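Side-chain contacts in CghA (Chaetomium globosum, PDB 6KBC), which is a fungal protein of the calycin clan, built mainly from beta strands with hardly any helix, in two successive calycin-like portions, and holds the small molecule WK1 in a pocket: residues 83-86 and 87-91; 274-278 and 279-283; 40-43 and 44-47. All coordinates share one frame; numbering follows the deposited sequence.

Interaction 1: 83-86 and 87-91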
ATOM      1  N   ALA A  83       8.448 -10.134  -2.858  1.00 22.99           N
ATOM      2  CA  ALA A  83       9.766  -9.658  -3.245  1.00 25.14           C
ATOM      3  C   ALA A  83      10.001 -10.004  -4.704  1.00 24.57           C
ATOM      4  O   ALA A  83       9.564 -11.061  -5.171  1.00 25.04           O
ATOM      5  CB  ALA A  83      10.865 -10.285  -2.366  1.00 23.05           C
ATOM      6  N   ALA A  84      10.681  -9.109  -5.419  1.00 24.80           N
ATOM      7  CA  ALA A  84      10.959  -9.297  -6.835  1.00 25.60           C
ATOM      8  C   ALA A  84      12.394  -8.885  -7.127  1.00 25.15           C
ATOM      9  O   ALA A  84      12.897  -7.918  -6.550  1.00 25.05           O
ATOM     10  CB  ALA A  84       9.997  -8.484  -7.715  1.00 24.81           C
ATOM     11  N   TRP A  85      13.041  -9.615  -8.034  1.00 26.32           N
ATOM     12  CA  TRP A  85      14.380  -9.294  -8.512  1.00 27.01           C
ATOM     13  C   TRP A  85      14.329  -9.119 -10.022  1.00 28.04           C
ATOM     14  O   TRP A  85      13.578  -9.812 -10.706  1.00 26.86           O
ATOM     15  CB  TRP A  85      15.391 -10.410  -8.205  1.00 25.37           C
ATOM     16  CG  TRP A  85      15.771 -10.611  -6.772  1.00 27.80           C
ATOM     17  CD1 TRP A  85      16.956 -10.247  -6.177  1.00 24.09           C
ATOM     18  CD2 TRP A  85      14.989 -11.251  -5.752  1.00 25.82           C
ATOM     19  NE1 TRP A  85      16.946 -10.614  -4.854  1.00 26.37           N
ATOM     20  CE2 TRP A  85      15.760 -11.246  -4.571  1.00 25.94           C
ATOM     21  CE3 TRP A  85      13.714 -11.830  -5.723  1.00 26.62           C
ATOM     22  CZ2 TRP A  85      15.295 -11.785  -3.374  1.00 25.30           C
ATOM     23  CZ3 TRP A  85      13.251 -12.364  -4.536  1.00 23.59           C
ATOM     24  CH2 TRP A  85      14.041 -12.337  -3.371  1.00 28.50           C
ATOM     25  N   SER A  86      15.179  -8.230 -10.540  1.00 27.17           N
ATOM     26  CA  SER A  86      15.189  -7.962 -11.977  1.00 34.02           C
ATOM     27  C   SER A  86      15.471  -9.215 -12.799  1.00 34.60           C
ATOM     28  O   SER A  86      15.107  -9.266 -13.977  1.00 31.25           O
ATOM     29  CB  SER A  86      16.229  -6.887 -12.310  1.00 28.48           C
ATOM     30  OG  SER A  86      17.513  -7.267 -11.843  1.00 42.17           O
ATOM     31  N   ASP A  87      16.119 -10.227 -12.215  1.00 32.59           N
ATOM     32  CA  ASP A  87      16.406 -11.438 -12.980  1.00 32.02           C
ATOM     33  C   ASP A  87      15.192 -12.343 -13.152  1.00 38.22           C
ATOM     34  O   ASP A  87      15.323 -13.412 -13.761  1.00 36.06           O
ATOM     35  CB  ASP A  87      17.565 -12.223 -12.349  1.00 31.96           C
ATOM     36  CG  ASP A  87      17.201 -12.901 -11.023  1.00 36.13           C
ATOM     37  OD1 ASP A  87      16.054 -12.801 -10.542  1.00 33.29           O
ATOM     38  OD2 ASP A  87      18.097 -13.556 -10.447  1.00 36.74           O
ATOM     39  N   GLY A  88      14.020 -11.939 -12.650  1.00 33.38           N
ATOM     40  CA  GLY A  88      12.804 -12.711 -12.783  1.00 31.00           C
ATOM     41  C   GLY A  88      12.370 -13.408 -11.512  1.00 31.47           C
ATOM     42  O   GLY A  88      11.204 -13.802 -11.404  1.00 30.31           O
ATOM     43  N   THR A  89      13.266 -13.551 -10.538  1.00 30.11           N
ATOM     44  CA  THR A  89      12.886 -14.207  -9.299  1.00 26.87           C
ATOM     45  C   THR A  89      11.812 -13.404  -8.580  1.00 23.58           C
ATOM     46  O   THR A  89      11.893 -12.180  -8.473  1.00 28.29           O
ATOM     47  CB  THR A  89      14.082 -14.381  -8.369  1.00 30.87           C
ATOM     48  OG1 THR A  89      15.186 -14.928  -9.094  1.00 30.19           O
ATOM     49  CG2 THR A  89      13.714 -15.316  -7.240  1.00 29.74           C
ATOM     50  N   VAL A  90      10.791 -14.103  -8.098  1.00 24.01           N
ATOM     51  CA  VAL A  90       9.812 -13.504  -7.210  1.00 26.62           C
ATOM     52  C   VAL A  90       9.657 -14.431  -6.016  1.00 29.27           C
ATOM     53  O   VAL A  90       9.886 -15.641  -6.103  1.00 31.28           O
ATOM     54  CB  VAL A  90       8.457 -13.249  -7.906  1.00 28.29           C
ATOM     55  CG1 VAL A  90       8.642 -12.282  -9.082  1.00 23.93           C
ATOM     56  CG2 VAL A  90       7.847 -14.565  -8.357  1.00 29.11           C
ATOM     57  N   TRP A  91       9.272 -13.848  -4.890  1.00 25.85           N
ATOM     58  CA  TRP A  91       9.178 -14.569  -3.634  1.00 28.04           C
ATOM     59  C   TRP A  91       7.997 -14.001  -2.874  1.00 31.35           C
ATOM     60  O   TRP A  91       7.962 -12.799  -2.587  1.00 31.30           O
ATOM     61  CB  TRP A  91      10.469 -14.417  -2.830  1.00 28.15           C
ATOM     62  CG  TRP A  91      10.595 -15.299  -1.631  1.00 33.69           C
ATOM     63  CD1 TRP A  91      11.263 -16.492  -1.552  1.00 34.13           C
ATOM     64  CD2 TRP A  91      10.076 -15.041  -0.319  1.00 33.39           C
ATOM     65  NE1 TRP A  91      11.180 -16.994  -0.273  1.00 34.75           N
ATOM     66  CE2 TRP A  91      10.464 -16.119   0.504  1.00 34.86           C
ATOM     67  CE3 TRP A  91       9.320 -14.004   0.240  1.00 30.13           C
ATOM     68  CZ2 TRP A  91      10.116 -16.191   1.856  1.00 36.55           C
ATOM     69  CZ3 TRP A  91       8.981 -14.073   1.584  1.00 35.29           C
ATOM     70  CH2 TRP A  91       9.381 -15.160   2.378  1.00 35.14           C
TER

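Interaction 2: 274-278 and 279-283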
ATOM      1  N   ALA A 274      -1.649  10.897  -3.774  1.00 17.72           N
ATOM      2  CA  ALA A 274      -0.866  12.113  -3.684  1.00 18.61           C
ATOM      3  C   ALA A 274       0.173  12.114  -4.788  1.00 21.83           C
ATOM      4  O   ALA A 274       0.761  11.072  -5.098  1.00 21.06           O
ATOM      5  CB  ALA A 274      -0.190  12.236  -2.311  1.00 23.41           C
ATOM      6  N   LEU A 275       0.392  13.284  -5.376  1.00 20.30           N
ATOM      7  CA  LEU A 275       1.502  13.501  -6.285  1.00 20.08           C
ATOM      8  C   LEU A 275       2.396  14.580  -5.688  1.00 21.69           C
ATOM      9  O   LEU A 275       1.907  15.621  -5.237  1.00 20.89           O
ATOM     10  CB  LEU A 275       1.036  13.911  -7.669  1.00 19.16           C
ATOM     11  CG  LEU A 275       2.151  14.209  -8.666  1.00 22.33           C
ATOM     12  CD1 LEU A 275       2.906  12.930  -9.043  1.00 19.33           C
ATOM     13  CD2 LEU A 275       1.560  14.889  -9.899  1.00 20.30           C
ATOM     14  N   TYR A 276       3.691  14.320  -5.674  1.00 18.70           N
ATOM     15  CA  TYR A 276       4.675  15.273  -5.197  1.00 20.56           C
ATOM     16  C   TYR A 276       5.596  15.604  -6.351  1.00 22.04           C
ATOM     17  O   TYR A 276       5.821  14.775  -7.229  1.00 19.90           O
ATOM     18  CB  TYR A 276       5.478  14.706  -4.042  1.00 20.45           C
ATOM     19  CG  TYR A 276       4.649  14.278  -2.870  1.00 23.45           C
ATOM     20  CD1 TYR A 276       4.103  13.002  -2.814  1.00 21.30           C
ATOM     21  CD2 TYR A 276       4.443  15.138  -1.782  1.00 23.39           C
ATOM     22  CE1 TYR A 276       3.345  12.597  -1.735  1.00 22.25           C
ATOM     23  CE2 TYR A 276       3.687  14.740  -0.697  1.00 25.01           C
ATOM     24  CZ  TYR A 276       3.140  13.472  -0.679  1.00 23.78           C
ATOM     25  OH  TYR A 276       2.397  13.055   0.394  1.00 23.79           O
ATOM     26  N   ARG A 277       6.100  16.833  -6.362  1.00 22.52           N
ATOM     27  CA  ARG A 277       7.165  17.230  -7.270  1.00 21.73           C
ATOM     28  C   ARG A 277       8.279  17.815  -6.417  1.00 28.61           C
ATOM     29  O   ARG A 277       8.066  18.814  -5.726  1.00 25.26           O
ATOM     30  CB  ARG A 277       6.679  18.244  -8.304  1.00 24.01           C
ATOM     31  CG  ARG A 277       7.700  18.511  -9.410  1.00 27.24           C
ATOM     32  CD  ARG A 277       7.242  19.624 -10.349  1.00 31.36           C
ATOM     33  NE  ARG A 277       7.738  19.416 -11.712  1.00 34.67           N
ATOM     34  CZ  ARG A 277       8.988  19.659 -12.111  1.00 41.03           C
ATOM     35  NH1 ARG A 277       9.894  20.131 -11.258  1.00 39.04           N
ATOM     36  NH2 ARG A 277       9.331  19.435 -13.373  1.00 38.52           N
ATOM     37  N   ASP A 278       9.440  17.174  -6.445  1.00 27.48           N
ATOM     38  CA  ASP A 278      10.564  17.536  -5.575  1.00 33.71           C
ATOM     39  C   ASP A 278      10.124  17.672  -4.126  1.00 33.53           C
ATOM     40  O   ASP A 278      10.548  18.576  -3.408  1.00 31.04           O
ATOM     41  CB  ASP A 278      11.240  18.815  -6.047  1.00 33.43           C
ATOM     42  CG  ASP A 278      11.918  18.641  -7.374  1.00 34.01           C
ATOM     43  OD1 ASP A 278      12.715  17.685  -7.499  1.00 37.47           O
ATOM     44  OD2 ASP A 278      11.663  19.465  -8.279  1.00 40.99           O
ATOM     45  N   GLY A 279       9.251  16.768  -3.692  1.00 26.95           N
ATOM     46  CA  GLY A 279       8.862  16.715  -2.303  1.00 27.31           C
ATOM     47  C   GLY A 279       7.769  17.673  -1.896  1.00 23.84           C
ATOM     48  O   GLY A 279       7.308  17.607  -0.750  1.00 28.23           O
ATOM     49  N   LYS A 280       7.334  18.557  -2.779  1.00 23.25           N
ATOM     50  CA  LYS A 280       6.187  19.414  -2.508  1.00 21.67           C
ATOM     51  C   LYS A 280       4.930  18.722  -3.031  1.00 25.87           C
ATOM     52  O   LYS A 280       4.920  18.231  -4.166  1.00 21.85           O
ATOM     53  CB  LYS A 280       6.382  20.750  -3.203  1.00 27.09           C
ATOM     54  CG  LYS A 280       7.587  21.472  -2.627  1.00 36.44           C
ATOM     55  CD  LYS A 280       7.802  22.831  -3.225  1.00 45.48           C
ATOM     56  CE  LYS A 280       9.080  23.393  -2.650  1.00 48.30           C
ATOM     57  NZ  LYS A 280       8.902  23.640  -1.197  1.00 57.49           N
ATOM     58  N   ILE A 281       3.873  18.690  -2.220  1.00 24.88           N
ATOM     59  CA  ILE A 281       2.640  18.052  -2.673  1.00 24.54           C
ATOM     60  C   ILE A 281       1.982  18.950  -3.713  1.00 25.84           C
ATOM     61  O   ILE A 281       1.747  20.141  -3.484  1.00 26.18           O
ATOM     62  CB  ILE A 281       1.709  17.730  -1.497  1.00 24.63           C
ATOM     63  CG1 ILE A 281       0.527  16.868  -1.986  1.00 23.21           C
ATOM     64  CG2 ILE A 281       1.285  18.993  -0.741  1.00 28.59           C
ATOM     65  CD1 ILE A 281       0.001  15.922  -0.934  1.00 28.58           C
ATOM     66  N   VAL A 282       1.737  18.402  -4.900  1.00 22.40           N
ATOM     67  CA  VAL A 282       1.158  19.195  -5.974  1.00 18.86           C
ATOM     68  C   VAL A 282      -0.231  18.709  -6.355  1.00 22.26           C
ATOM     69  O   VAL A 282      -0.972  19.451  -7.022  1.00 23.30           O
ATOM     70  CB  VAL A 282       2.092  19.246  -7.202  1.00 21.72           C
ATOM     71  CG1 VAL A 282       3.417  19.959  -6.827  1.00 25.05           C
ATOM     72  CG2 VAL A 282       2.373  17.847  -7.755  1.00 22.26           C
ATOM     73  N   SER A 283      -0.625  17.518  -5.912  1.00 20.73           N
ATOM     74  CA  SER A 283      -2.016  17.082  -5.988  1.00 22.77           C
ATOM     75  C   SER A 283      -2.313  16.260  -4.742  1.00 23.33           C
ATOM     76  O   SER A 283      -1.756  15.174  -4.560  1.00 23.40           O
ATOM     77  CB  SER A 283      -2.284  16.272  -7.262  1.00 21.04           C
ATOM     78  OG  SER A 283      -3.677  15.991  -7.403  1.00 21.43           O
TER

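Interaction 3: 40-43 and 44-47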
ATOM      1  N   LYS A  40      -9.991  -6.021  21.752  1.00 51.25           N
ATOM      2  CA  LYS A  40     -10.612  -7.116  21.027  1.00 49.53           C
ATOM      3  C   LYS A  40     -10.697  -6.722  19.558  1.00 47.77           C
ATOM      4  O   LYS A  40     -10.904  -5.550  19.231  1.00 43.25           O
ATOM      5  CB  LYS A  40     -12.021  -7.422  21.565  1.00 52.68           C
ATOM      6  CG  LYS A  40     -12.077  -8.230  22.869  1.00 58.18           C
ATOM      7  CD  LYS A  40     -11.380  -9.584  22.819  1.00 61.09           C
ATOM      8  CE  LYS A  40     -11.714 -10.390  24.076  1.00 64.74           C
ATOM      9  NZ  LYS A  40     -10.514 -11.082  24.641  1.00 65.15           N
ATOM     10  N   LEU A  41     -10.533  -7.692  18.667  1.00 45.93           N
ATOM     11  CA  LEU A  41     -10.559  -7.420  17.236  1.00 46.48           C
ATOM     12  C   LEU A  41     -11.940  -7.761  16.687  1.00 47.74           C
ATOM     13  O   LEU A  41     -12.403  -8.900  16.820  1.00 46.69           O
ATOM     14  CB  LEU A  41      -9.468  -8.198  16.499  1.00 45.88           C
ATOM     15  CG  LEU A  41      -9.404  -7.967  14.980  1.00 43.34           C
ATOM     16  CD1 LEU A  41      -8.946  -6.548  14.636  1.00 41.54           C
ATOM     17  CD2 LEU A  41      -8.501  -8.998  14.322  1.00 39.33           C
ATOM     18  N   SER A  42     -12.588  -6.772  16.081  1.00 46.48           N
ATOM     19  CA  SER A  42     -13.868  -7.006  15.431  1.00 46.21           C
ATOM     20  C   SER A  42     -13.731  -8.111  14.388  1.00 45.62           C
ATOM     21  O   SER A  42     -12.728  -8.168  13.666  1.00 42.99           O
ATOM     22  CB  SER A  42     -14.382  -5.728  14.770  1.00 46.45           C
ATOM     23  OG  SER A  42     -15.430  -6.025  13.859  1.00 45.87           O
ATOM     24  N   PRO A  43     -14.714  -9.008  14.280  1.00 47.80           N
ATOM     25  CA  PRO A  43     -14.606 -10.102  13.303  1.00 46.22           C
ATOM     26  C   PRO A  43     -14.756  -9.654  11.856  1.00 41.43           C
ATOM     27  O   PRO A  43     -14.568 -10.481  10.958  1.00 41.64           O
ATOM     28  CB  PRO A  43     -15.746 -11.046  13.710  1.00 45.77           C
ATOM     29  CG  PRO A  43     -16.748 -10.153  14.358  1.00 49.82           C
ATOM     30  CD  PRO A  43     -15.954  -9.083  15.069  1.00 50.24           C
ATOM     31  N   THR A  44     -15.095  -8.393  11.595  1.00 39.64           N
ATOM     32  CA  THR A  44     -15.156  -7.889  10.226  1.00 42.08           C
ATOM     33  C   THR A  44     -14.145  -6.780   9.981  1.00 43.05           C
ATOM     34  O   THR A  44     -14.205  -6.122   8.934  1.00 39.49           O
ATOM     35  CB  THR A  44     -16.551  -7.362   9.885  1.00 39.85           C
ATOM     36  OG1 THR A  44     -16.856  -6.260  10.746  1.00 40.63           O
ATOM     37  CG2 THR A  44     -17.596  -8.459  10.059  1.00 40.57           C
ATOM     38  N   ALA A  45     -13.247  -6.530  10.925  1.00 36.03           N
ATOM     39  CA  ALA A  45     -12.291  -5.449  10.772  1.00 38.03           C
ATOM     40  C   ALA A  45     -10.979  -5.975  10.207  1.00 37.57           C
ATOM     41  O   ALA A  45     -10.656  -7.162  10.298  1.00 37.14           O
ATOM     42  CB  ALA A  45     -12.038  -4.741  12.103  1.00 39.50           C
ATOM     43  N   VAL A  46     -10.227  -5.068   9.601  1.00 40.09           N
ATOM     44  CA  VAL A  46      -8.878  -5.364   9.140  1.00 35.10           C
ATOM     45  C   VAL A  46      -8.022  -4.139   9.390  1.00 34.05           C
ATOM     46  O   VAL A  46      -8.434  -3.012   9.096  1.00 35.92           O
ATOM     47  CB  VAL A  46      -8.845  -5.800   7.662  1.00 40.09           C
ATOM     48  CG1 VAL A  46      -9.344  -4.693   6.756  1.00 41.17           C
ATOM     49  CG2 VAL A  46      -7.419  -6.177   7.271  1.00 35.88           C
ATOM     50  N   GLU A  47      -6.860  -4.354   9.994  1.00 32.43           N
ATOM     51  CA  GLU A  47      -5.868  -3.317  10.184  1.00 32.75           C
ATOM     52  C   GLU A  47      -4.621  -3.719   9.416  1.00 31.03           C
ATOM     53  O   GLU A  47      -4.252  -4.899   9.389  1.00 31.17           O
ATOM     54  CB  GLU A  47      -5.552  -3.114  11.669  1.00 32.48           C
ATOM     55  CG  GLU A  47      -6.784  -2.731  12.467  1.00 36.40           C
ATOM     56  CD  GLU A  47      -6.473  -1.834  13.643  1.00 35.06           C
ATOM     57  OE1 GLU A  47      -6.693  -2.266  14.789  1.00 41.45           O
ATOM     58  OE2 GLU A  47      -6.048  -0.689  13.419  1.00 36.37           O
TER

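Interaction 1: 83-86 and 87-91
Asp87 turns its carboxylate back over the chain that precedes it, OD1 resting 3.4 Å from Trp85 CB. CG sits between its own backbone N and carbonyl carbon (chi1 71°), and this brings OD1 within range of two donors of Thr89. The backbone Thr89 N donates to Asp87 OD1 at 2.9 Å, nearly in line with the C-O bond, which makes an Asx turn; the hydroxyl Thr89 OG1 reaches Asp87 OD1 at 2.7 Å on the syn side, from the same face of the carboxylate. The second oxygen, OD2, forms a salt bridge with Lys212, which also makes a cation-pi contact with the Trp85 indole. Gly88 comes next, its N donating 2.9 Å to Trp85 O to complete a type I turn from Trp85 to Gly88; its phi is positive (106°), as is usual at this place of the turn. Thr89 then runs beside the indole. Its O takes the N-H of Trp85 at 2.8 Å and also lies at the ring edge, in plane, near CE3, while Thr89 CB and CG2 slant past the benzo side, CB 3.7 Å from Trp85 CE3. Val90 pairs with Ala84 without backbone bonds, and the CG1 methyl only grazes the alanine CB. At Trp91 two backbone bonds with Ala83 resume, and Trp91 CB meets the Trp85 ring edge 3.9 Å from CZ3. The two indoles point the same way, both meeting Phe198 edge-to-face, with Trp85 NE1 bound to Arg213 O and Trp91 NE1 to His199 O. A type I turn whose last residue is a glycine at positive phi, with Trp85 N bonded to Thr89 O, is the 3:5 beta hairpin with a G1 bulge, here joining strands 77-85 and 90-96.

Interaction 2: 274-278 and 279-283
Tyr276 and Ile281 share one face of a tight hairpin. Tyr276 CG lies beside its own backbone N (chi1 -58°), which lays the phenol ring over towards the isoleucine at a slant: Tyr276 CE2 lies 3.7 Å from Ile281 CB, and CD1 of the isoleucine runs on past CE2, towards the hydroxyl end of the ring, to meet Ala274 CB at 3.9 Å. Val282 divides its two methyls between Leu275 and Arg277. CG2 packs 3.7 Å from Leu275 CD2, the two side chains meeting at a slant, while CG1 rests against Arg277 CB. Val282 belongs to a classic beta bulge, which probably helps to set it there: Leu275 O accepts from Val282 N at 2.8 Å and from Ser283 N at 3.2 Å. At the other end a type I' turn, with positive phi at Asp278 and Gly279, is closed by reciprocal Arg277-Lys280 backbone bonds. Arg277 NH1 also pairs with Asp278 OD2 at 3.5 Å, and its other nitrogens bind Glu380 and Tyr252. Strand 252-261 flanks the hairpin beside 269-277; Trp339 and Phe341 of strand 338-346 and Phe329 of strand 324-330 pack on Leu275, whereas Tyr276 OH reaches Pro166 O and its ring touches Ala188 of strand 181-200.

Interaction 3: 40-43 and 44-47
Ser42 and Ala45 stand at the two ends of a type I beta turn that leads the chain into strand 46-54, and their CB atoms touch at 3.7 Å. The turn is closed by Ala45 N, which donates to Ser42 O at 3.2 Å. This N-H points well at its acceptor (167°), yet it arrives high above the carbonyl plane. A second grip comes from the serine hydroxyl. With OG anti to its own backbone N (chi1 165°), the side chain folds along the turn, and Thr44 N donates to Ser42 OG at 3.3 Å, the bond of an ST turn. Two successive amides are thus tied back to one residue, one by its main chain and the other by its side chain. Pro43 fills the first corner, its ring-restricted phi (-72°) suiting that place in a type I turn. Thr44 OG1 stands 3.4 Å from Ser42 OG and is hydrogen-bonded to Pro232 O. Leu41 CD1 approaches Ala45 CB at 4.4 Å, a loose apolar touch, and Trp37 packs against both Ser42 and Ala45. That tryptophan is itself positioned from the strand: the Glu47 carboxylate accepts Trp37 N at OE1, while OE2 takes Lys36 N and the salt bridge from Arg228 NH2.

How the interactions relate
Interactions 1 and 3 belong to the N-terminal Diels-Alderase domain and are linked through successive antiparallel strand pairs: strand 46-54, entered at interaction 3, pairs with 60-69, which pairs with 77-85, the first arm of interaction 1. Their nearest atoms are still about 18 Å apart. Neither touches the bound WK1: the side chain of Trp91 is about 9 Å from it and that of Ala45 about 11 Å. Interaction 2, in the C-terminal domain, has its centre about 29 Å from that of interaction 1 and about 33 Å from that of interaction 3. The hairpins nonetheless reach between the two domains, 83-91 to Gln347 and 274-283 to Pro166 and Arg185.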